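Local coordinates for STIL N-terminal domain-containing protein (Trichoplax adhaerens, PDB 5OI9) that probably takes part in centriole assembly, as STIL does, through an N-terminal domain likely to bind partners such as CEP85, at residues A194-V199 with A275-L280; D158-K163 with H269-S274. One frame throughout, in Å; residues are numbered along the deposited sequence.

Interaction 1 of 2, residues A194-V199 with A275-L280; sequences ALITAV and ACMRYL
This is helix-on-sheet packing: I196, the first residue of strand 196-200, and A194 just before it meet C276, M277 and L280 on one side of helix 270-281. The strand belongs to the mixed seven-stranded sheet of the STIL N-terminal domain and pairs there with strands 27-29 and 309-314. Its short segment and that of the helix run at 112° to each other, with axes 10.6 Å apart at closest approach, and of the strand itself I196 alone touches the helix segment. The contact is apolar and largely buried, L280 alone among its five residues being partly exposed. I196 does most of the work, with its longer branch pointed at the helix. Its CG1 lies 4.0 Å from CB of C276, which meets it at the root of the cysteine side chain. One bond further out, I196 CD1 faces CD1 of L280 tip to tip at 3.6 Å; the leucine reaches this far because its CD1 stands anti to its CA (chi2 -177°). I196 CD1 also passes SE of M277, a selenomethionine, more loosely at 4.3 Å. Sheet residues close in around the same cluster: C313 lies beside I196, and F296 touches both C276 and L280. M277 leaves the helix pointing across the contact rather than into it, and bends at chi2 (-62°) and again at chi3 bring its end round to the loop. There A194 presents its methyl to both outer atoms of that side chain, CB lying 3.8 Å from M277 SE and 3.7 Å from M277 CE.

Interaction 2 of 2, residues D158-K163 with H269-S274; sequences DSVDIK and HPYVWS
V160 and I162 press against the first turns of helix 270-281 with Y271 as their main partner. The two meet the tyrosine ring differently. V160 crosses it obliquely, CG1 standing off the ring plane 3.8 Å from Y271 CE1 and also resting on S274 CB. I162 comes in at about a right angle: CG1 sits at the edge, near the ring plane, 3.9 Å from Y271 CD1, while CD1, extended anti to CA (chi2 -179°), reaches Y271 CB at 3.8 Å and ends at the edge of the H269 ring. L77 and I79 of strand 69-79 pack on I162 as well. A water makes the polar link, donating to V160 O at 2.7 Å and lying in the ring plane 2.6 Å from Y271 OH. With an alanine in place of Y271, a gap would probably open beside V160 CG1 and I162 CG1, and the water would lose its tie to the helix. Other hydrogen bonds lie within one segment and shape it. H269 is the N-cap of the helix: its ND1 accepts from Y271 N at 3.0 Å, nearly straight (161°) and in the imidazole plane. S274 OG turns back to P270 O at 2.8 Å, on the opposite face of that carbonyl from S274 N, so this buried hydroxyl is satisfied while I162 packs against it. On the loop side D161 forms an Asx turn, OD1 taking K163 N from above the carboxylate plane. The same oxygen offers its syn lone pair to K163 NZ, a salt bridge of 2.8 Å.

In the fold
From the N terminus, the chain first lays down 158-163, in the loop between helix 139-155 and strand 167-176 of the nine-stranded sheet, then 194-199, leading into the second strand from one edge of the seven-stranded one. Both wait for helix 270-281: its first turns, 269-274, close a loop of 105 residues in interaction 2, and the next, 275-280, close one of 75 in interaction 1. The segments alternate, so the two closures cross. Interaction 1 seats the helix on its own sheet, and interaction 2 joins it to a loop of the other. Hydrogen bonds stitch them together, R278 NH2 to D158 O and W273 NE1 to A194 O.

Interaction 1 of 2, residues A194-V199 with A275-L280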
ATOM      1  N   ALA A 194      -5.062  -6.043  -9.982  1.00 20.40           N
ATOM      2  CA  ALA A 194      -4.554  -5.776 -11.324  1.00 24.24           C
ATOM      3  C   ALA A 194      -3.078  -6.131 -11.463  1.00 22.77           C
ATOM      4  O   ALA A 194      -2.237  -5.686 -10.677  1.00 23.26           O
ATOM      5  CB  ALA A 194      -4.771  -4.302 -11.672  1.00 21.06           C
ATOM      6  N   LEU A 195      -2.771  -6.949 -12.470  1.00 22.80           N
ATOM      7  CA  LEU A 195      -1.397  -7.246 -12.850  1.00 24.27           C
ATOM      8  C   LEU A 195      -0.940  -6.268 -13.924  1.00 20.67           C
ATOM      9  O   LEU A 195      -1.641  -6.058 -14.919  1.00 27.01           O
ATOM     10  CB  LEU A 195      -1.267  -8.676 -13.375  1.00 25.59           C
ATOM     11  CG  LEU A 195      -1.481  -9.858 -12.429  1.00 38.95           C
ATOM     12  CD1 LEU A 195      -1.182 -11.164 -13.152  1.00 39.11           C
ATOM     13  CD2 LEU A 195      -0.620  -9.720 -11.184  1.00 34.49           C
ATOM     14  N   ILE A 196       0.235  -5.679 -13.728  1.00 21.31           N
ATOM     15  CA  ILE A 196       0.851  -4.825 -14.737  1.00 18.13           C
ATOM     16  C   ILE A 196       1.803  -5.679 -15.564  1.00 19.69           C
ATOM     17  O   ILE A 196       2.747  -6.267 -15.027  1.00 19.11           O
ATOM     18  CB  ILE A 196       1.592  -3.641 -14.097  1.00 17.08           C
ATOM     19  CG1 ILE A 196       0.620  -2.744 -13.325  1.00 20.04           C
ATOM     20  CG2 ILE A 196       2.334  -2.843 -15.162  1.00 18.93           C
ATOM     21  CD1 ILE A 196      -0.401  -2.061 -14.195  1.00 22.98           C
ATOM     22  N   THR A 197       1.546  -5.761 -16.868  1.00 15.92           N
ATOM     23  CA  THR A 197       2.469  -6.408 -17.791  1.00 18.42           C
ATOM     24  C   THR A 197       3.557  -5.418 -18.190  1.00 19.13           C
ATOM     25  O   THR A 197       3.257  -4.310 -18.643  1.00 17.30           O
ATOM     26  CB  THR A 197       1.731  -6.904 -19.034  1.00 24.51           C
ATOM     27  OG1 THR A 197       0.629  -7.732 -18.644  1.00 29.24           O
ATOM     28  CG2 THR A 197       2.668  -7.700 -19.931  1.00 20.88           C
ATOM     29  N   ALA A 198       4.819  -5.813 -18.023  1.00 17.78           N
ATOM     30  CA  ALA A 198       5.950  -4.938 -18.302  1.00 15.44           C
ATOM     31  C   ALA A 198       6.889  -5.606 -19.295  1.00 18.28           C
ATOM     32  O   ALA A 198       7.287  -6.758 -19.101  1.00 18.91           O
ATOM     33  CB  ALA A 198       6.703  -4.583 -17.016  1.00 16.82           C
ATOM     34  N   VAL A 199       7.255  -4.870 -20.338  1.00 15.97           N
ATOM     35  CA  VAL A 199       8.072  -5.376 -21.433  1.00 16.92           C
ATOM     36  C   VAL A 199       9.307  -4.489 -21.553  1.00 17.17           C
ATOM     37  O   VAL A 199       9.166  -3.276 -21.710  1.00 17.62           O
ATOM     38  CB  VAL A 199       7.305  -5.400 -22.767  1.00 26.10           C
ATOM     39  CG1 VAL A 199       8.258  -5.597 -23.923  1.00 20.67           C
ATOM     40  CG2 VAL A 199       6.242  -6.487 -22.753  1.00 25.32           C
ATOM     41  N   ALA A 275       3.325   2.959  -8.481  1.00 11.28           N
ATOM     42  CA  ALA A 275       3.334   4.112  -9.375  1.00 10.09           C
ATOM     43  C   ALA A 275       2.515   3.839 -10.631  1.00 10.71           C
ATOM     44  O   ALA A 275       1.772   4.713 -11.094  1.00 13.38           O
ATOM     45  CB  ALA A 275       4.771   4.484  -9.731  1.00  7.29           C
ATOM     46  N   CYS A 276       2.628   2.628 -11.187  1.00 10.53           N
ATOM     47  CA  CYS A 276       1.831   2.262 -12.355  1.00 16.34           C
ATOM     48  C   CYS A 276       0.339   2.340 -12.054  1.00 16.23           C
ATOM     49  O   CYS A 276      -0.436   2.904 -12.835  1.00 12.45           O
ATOM     50  CB  CYS A 276       2.202   0.855 -12.827  1.00 15.85           C
ATOM     51  SG  CYS A 276       3.895   0.677 -13.430  1.00 14.66           S
HETATM   52  N   MSE A 277      -0.082   1.769 -10.926  1.00 12.59           N
HETATM   53  CA  MSE A 277      -1.483   1.793 -10.518  1.00 10.73           C
HETATM   54  C   MSE A 277      -1.984   3.215 -10.343  1.00 13.90           C
HETATM   55  O   MSE A 277      -3.069   3.573 -10.804  1.00 15.81           O
HETATM   56  CB  MSE A 277      -1.676   1.015  -9.216  1.00 16.38           C
HETATM   57  CG  MSE A 277      -1.447  -0.469  -9.368  1.00 14.57           C
HETATM   58 SE   MSE A 277      -2.703  -1.270 -10.616  1.00 24.87          SE
HETATM   59  CE  MSE A 277      -4.230  -1.356  -9.419  1.00 22.49           C
ATOM     60  N   ARG A 278      -1.170   4.020  -9.662  1.00 10.46           N
ATOM     61  CA  ARG A 278      -1.517   5.418  -9.440  1.00 11.37           C
ATOM     62  C   ARG A 278      -1.704   6.159 -10.760  1.00 16.76           C
ATOM     63  O   ARG A 278      -2.642   6.952 -10.907  1.00 14.76           O
ATOM     64  CB  ARG A 278      -0.435   6.082  -8.595  1.00 17.80           C
ATOM     65  CG  ARG A 278      -0.693   7.533  -8.301  1.00 22.07           C
ATOM     66  CD  ARG A 278      -1.891   7.718  -7.385  1.00 22.29           C
ATOM     67  NE  ARG A 278      -2.143   9.138  -7.179  1.00 23.93           N
ATOM     68  CZ  ARG A 278      -1.487   9.886  -6.300  1.00 23.88           C
ATOM     69  NH1 ARG A 278      -0.548   9.341  -5.537  1.00 19.82           N
ATOM     70  NH2 ARG A 278      -1.771  11.175  -6.182  1.00 29.33           N
ATOM     71  N   TYR A 279      -0.823   5.911 -11.732  1.00 13.86           N
ATOM     72  CA  TYR A 279      -0.961   6.546 -13.041  1.00 14.33           C
ATOM     73  C   TYR A 279      -2.226   6.077 -13.752  1.00 14.25           C
ATOM     74  O   TYR A 279      -2.950   6.887 -14.346  1.00 12.82           O
ATOM     75  CB  TYR A 279       0.277   6.258 -13.892  1.00 11.09           C
ATOM     76  CG  TYR A 279       0.234   6.838 -15.290  1.00 13.12           C
ATOM     77  CD1 TYR A 279       0.404   8.202 -15.505  1.00  8.73           C
ATOM     78  CD2 TYR A 279       0.041   6.021 -16.396  1.00 12.69           C
ATOM     79  CE1 TYR A 279       0.374   8.736 -16.782  1.00 10.88           C
ATOM     80  CE2 TYR A 279       0.012   6.544 -17.678  1.00 10.07           C
ATOM     81  CZ  TYR A 279       0.176   7.902 -17.866  1.00 11.59           C
ATOM     82  OH  TYR A 279       0.142   8.426 -19.139  1.00 11.73           O
ATOM     83  N   LEU A 280      -2.514   4.776 -13.694  1.00 11.20           N
ATOM     84  CA  LEU A 280      -3.691   4.247 -14.379  1.00 15.00           C
ATOM     85  C   LEU A 280      -4.985   4.741 -13.742  1.00 17.15           C
ATOM     86  O   LEU A 280      -5.958   5.032 -14.447  1.00 14.28           O
ATOM     87  CB  LEU A 280      -3.657   2.721 -14.381  1.00 13.57           C
ATOM     88  CG  LEU A 280      -2.557   2.080 -15.221  1.00 19.13           C
ATOM     89  CD1 LEU A 280      -2.682   0.572 -15.198  1.00 20.33           C
ATOM     90  CD2 LEU A 280      -2.621   2.608 -16.642  1.00 14.83           C
TER

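Interaction 2 of 2, residues D158-K163 with H269-S274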
ATOM      1  N   ASP A 158      -1.399  13.495  -4.025  1.00 22.27           N
ATOM      2  CA  ASP A 158      -0.146  13.368  -3.296  1.00 24.23           C
ATOM      3  C   ASP A 158       0.824  12.442  -4.021  1.00 19.66           C
ATOM      4  O   ASP A 158       0.483  11.784  -5.005  1.00 19.16           O
ATOM      5  CB  ASP A 158      -0.400  12.852  -1.877  1.00 24.63           C
ATOM      6  CG  ASP A 158      -1.192  13.830  -1.032  1.00 35.91           C
ATOM      7  OD1 ASP A 158      -1.120  15.048  -1.304  1.00 42.57           O
ATOM      8  OD2 ASP A 158      -1.882  13.380  -0.094  1.00 40.94           O
ATOM      9  N   SER A 159       2.052  12.397  -3.502  1.00 15.42           N
ATOM     10  CA  SER A 159       3.075  11.508  -4.035  1.00 20.61           C
ATOM     11  C   SER A 159       2.631  10.054  -3.934  1.00 17.36           C
ATOM     12  O   SER A 159       1.820   9.686  -3.081  1.00 20.62           O
ATOM     13  CB  SER A 159       4.393  11.702  -3.282  1.00 15.45           C
ATOM     14  OG  SER A 159       4.904  13.012  -3.466  1.00 20.40           O
ATOM     15  N   VAL A 160       3.182   9.220  -4.821  1.00 15.07           N
ATOM     16  CA  VAL A 160       2.875   7.794  -4.802  1.00 14.04           C
ATOM     17  C   VAL A 160       3.246   7.214  -3.447  1.00 18.77           C
ATOM     18  O   VAL A 160       4.351   7.439  -2.935  1.00 15.20           O
ATOM     19  CB  VAL A 160       3.609   7.074  -5.943  1.00 14.99           C
ATOM     20  CG1 VAL A 160       3.533   5.567  -5.755  1.00 13.08           C
ATOM     21  CG2 VAL A 160       3.019   7.475  -7.290  1.00 15.43           C
ATOM     22  N   ASP A 161       2.315   6.467  -2.854  1.00 18.16           N
ATOM     23  CA  ASP A 161       2.497   5.871  -1.536  1.00 19.86           C
ATOM     24  C   ASP A 161       2.045   4.420  -1.598  1.00 23.00           C
ATOM     25  O   ASP A 161       0.899   4.140  -1.964  1.00 17.52           O
ATOM     26  CB  ASP A 161       1.705   6.642  -0.472  1.00 25.42           C
ATOM     27  CG  ASP A 161       2.131   6.299   0.949  1.00 31.44           C
ATOM     28  OD1 ASP A 161       2.630   5.178   1.185  1.00 27.27           O
ATOM     29  OD2 ASP A 161       1.962   7.162   1.836  1.00 43.80           O
ATOM     30  N   ILE A 162       2.946   3.500  -1.238  1.00 16.17           N
ATOM     31  CA  ILE A 162       2.601   2.081  -1.228  1.00 18.05           C
ATOM     32  C   ILE A 162       1.456   1.810  -0.262  1.00 18.76           C
ATOM     33  O   ILE A 162       0.660   0.888  -0.473  1.00 17.73           O
ATOM     34  CB  ILE A 162       3.842   1.231  -0.884  1.00 19.29           C
ATOM     35  CG1 ILE A 162       4.992   1.558  -1.836  1.00 23.35           C
ATOM     36  CG2 ILE A 162       3.520  -0.253  -0.954  1.00 15.18           C
ATOM     37  CD1 ILE A 162       6.243   0.748  -1.575  1.00 20.29           C
ATOM     38  N   LYS A 163       1.340   2.613   0.801  1.00 17.79           N
ATOM     39  CA  LYS A 163       0.257   2.436   1.761  1.00 23.61           C
ATOM     40  C   LYS A 163      -1.115   2.659   1.136  1.00 20.47           C
ATOM     41  O   LYS A 163      -2.113   2.154   1.660  1.00 17.07           O
ATOM     42  CB  LYS A 163       0.444   3.381   2.952  1.00 20.26           C
ATOM     43  CG  LYS A 163       1.693   3.105   3.774  1.00 18.91           C
ATOM     44  CD  LYS A 163       1.788   4.040   4.975  1.00 31.67           C
ATOM     45  CE  LYS A 163       2.047   5.475   4.550  1.00 35.97           C
ATOM     46  NZ  LYS A 163       3.367   5.626   3.876  1.00 32.10           N
ATOM     47  N   HIS A 269      10.248  -4.157  -7.376  1.00 17.05           N
ATOM     48  CA  HIS A 269       9.931  -3.439  -6.150  1.00 19.70           C
ATOM     49  C   HIS A 269       8.460  -3.030  -6.168  1.00 17.86           C
ATOM     50  O   HIS A 269       7.990  -2.471  -7.170  1.00 19.22           O
ATOM     51  CB  HIS A 269      10.827  -2.210  -6.008  1.00 14.96           C
ATOM     52  CG  HIS A 269      10.842  -1.623  -4.630  1.00 16.56           C
ATOM     53  ND1 HIS A 269       9.776  -0.923  -4.106  1.00 15.88           N
ATOM     54  CD2 HIS A 269      11.799  -1.622  -3.672  1.00 21.08           C
ATOM     55  CE1 HIS A 269      10.073  -0.521  -2.883  1.00 15.79           C
ATOM     56  NE2 HIS A 269      11.296  -0.931  -2.596  1.00 20.06           N
ATOM     57  N   PRO A 270       7.700  -3.299  -5.102  1.00 20.51           N
ATOM     58  CA  PRO A 270       6.265  -2.965  -5.126  1.00 13.63           C
ATOM     59  C   PRO A 270       5.978  -1.485  -5.326  1.00 14.24           C
ATOM     60  O   PRO A 270       4.856  -1.135  -5.715  1.00 16.09           O
ATOM     61  CB  PRO A 270       5.760  -3.457  -3.760  1.00 20.99           C
ATOM     62  CG  PRO A 270       6.985  -3.609  -2.914  1.00 23.79           C
ATOM     63  CD  PRO A 270       8.105  -3.950  -3.846  1.00 22.21           C
ATOM     64  N   TYR A 271       6.952  -0.604  -5.083  1.00 13.22           N
ATOM     65  CA  TYR A 271       6.745   0.814  -5.353  1.00 15.37           C
ATOM     66  C   TYR A 271       6.535   1.078  -6.841  1.00 14.68           C
ATOM     67  O   TYR A 271       5.799   2.001  -7.205  1.00 12.92           O
ATOM     68  CB  TYR A 271       7.932   1.627  -4.834  1.00 10.76           C
ATOM     69  CG  TYR A 271       7.810   3.118  -5.062  1.00 12.47           C
ATOM     70  CD1 TYR A 271       7.135   3.924  -4.154  1.00 13.71           C
ATOM     71  CD2 TYR A 271       8.373   3.719  -6.181  1.00 11.55           C
ATOM     72  CE1 TYR A 271       7.020   5.284  -4.355  1.00 13.03           C
ATOM     73  CE2 TYR A 271       8.264   5.081  -6.389  1.00 14.55           C
ATOM     74  CZ  TYR A 271       7.587   5.859  -5.472  1.00 16.46           C
ATOM     75  OH  TYR A 271       7.477   7.215  -5.671  1.00 15.41           O
ATOM     76  N   VAL A 272       7.177   0.290  -7.708  1.00 12.50           N
ATOM     77  CA  VAL A 272       7.019   0.479  -9.148  1.00 16.96           C
ATOM     78  C   VAL A 272       5.588   0.173  -9.570  1.00 12.49           C
ATOM     79  O   VAL A 272       4.951   0.956 -10.284  1.00 12.10           O
ATOM     80  CB  VAL A 272       8.030  -0.391  -9.916  1.00 14.70           C
ATOM     81  CG1 VAL A 272       7.802  -0.270 -11.416  1.00 14.30           C
ATOM     82  CG2 VAL A 272       9.452   0.005  -9.550  1.00 13.35           C
ATOM     83  N   TRP A 273       5.069  -0.979  -9.141  1.00 10.07           N
ATOM     84  CA  TRP A 273       3.672  -1.314  -9.391  1.00 12.31           C
ATOM     85  C   TRP A 273       2.740  -0.252  -8.821  1.00  9.98           C
ATOM     86  O   TRP A 273       1.726   0.090  -9.441  1.00 11.70           O
ATOM     87  CB  TRP A 273       3.362  -2.685  -8.795  1.00 10.96           C
ATOM     88  CG  TRP A 273       1.934  -3.120  -8.907  1.00 13.48           C
ATOM     89  CD1 TRP A 273       1.356  -3.781  -9.953  1.00 16.55           C
ATOM     90  CD2 TRP A 273       0.906  -2.953  -7.922  1.00 12.81           C
ATOM     91  NE1 TRP A 273       0.030  -4.025  -9.684  1.00 20.45           N
ATOM     92  CE2 TRP A 273      -0.269  -3.530  -8.442  1.00 17.18           C
ATOM     93  CE3 TRP A 273       0.867  -2.371  -6.652  1.00 15.51           C
ATOM     94  CZ2 TRP A 273      -1.472  -3.541  -7.736  1.00 18.87           C
ATOM     95  CZ3 TRP A 273      -0.329  -2.380  -5.953  1.00 15.15           C
ATOM     96  CH2 TRP A 273      -1.481  -2.960  -6.498  1.00 15.05           C
ATOM     97  N   SER A 274       3.079   0.292  -7.647  1.00  9.88           N
ATOM     98  CA  SER A 274       2.242   1.317  -7.033  1.00  9.32           C
ATOM     99  C   SER A 274       2.189   2.574  -7.890  1.00 12.98           C
ATOM    100  O   SER A 274       1.130   3.199  -8.026  1.00 11.86           O
ATOM    101  CB  SER A 274       2.756   1.643  -5.631  1.00 11.01           C
ATOM    102  OG  SER A 274       2.724   0.497  -4.795  1.00 16.08           O
TER
HETATM  103  O   HOH W   1       6.530   8.817  -3.831  1.00 12.50           O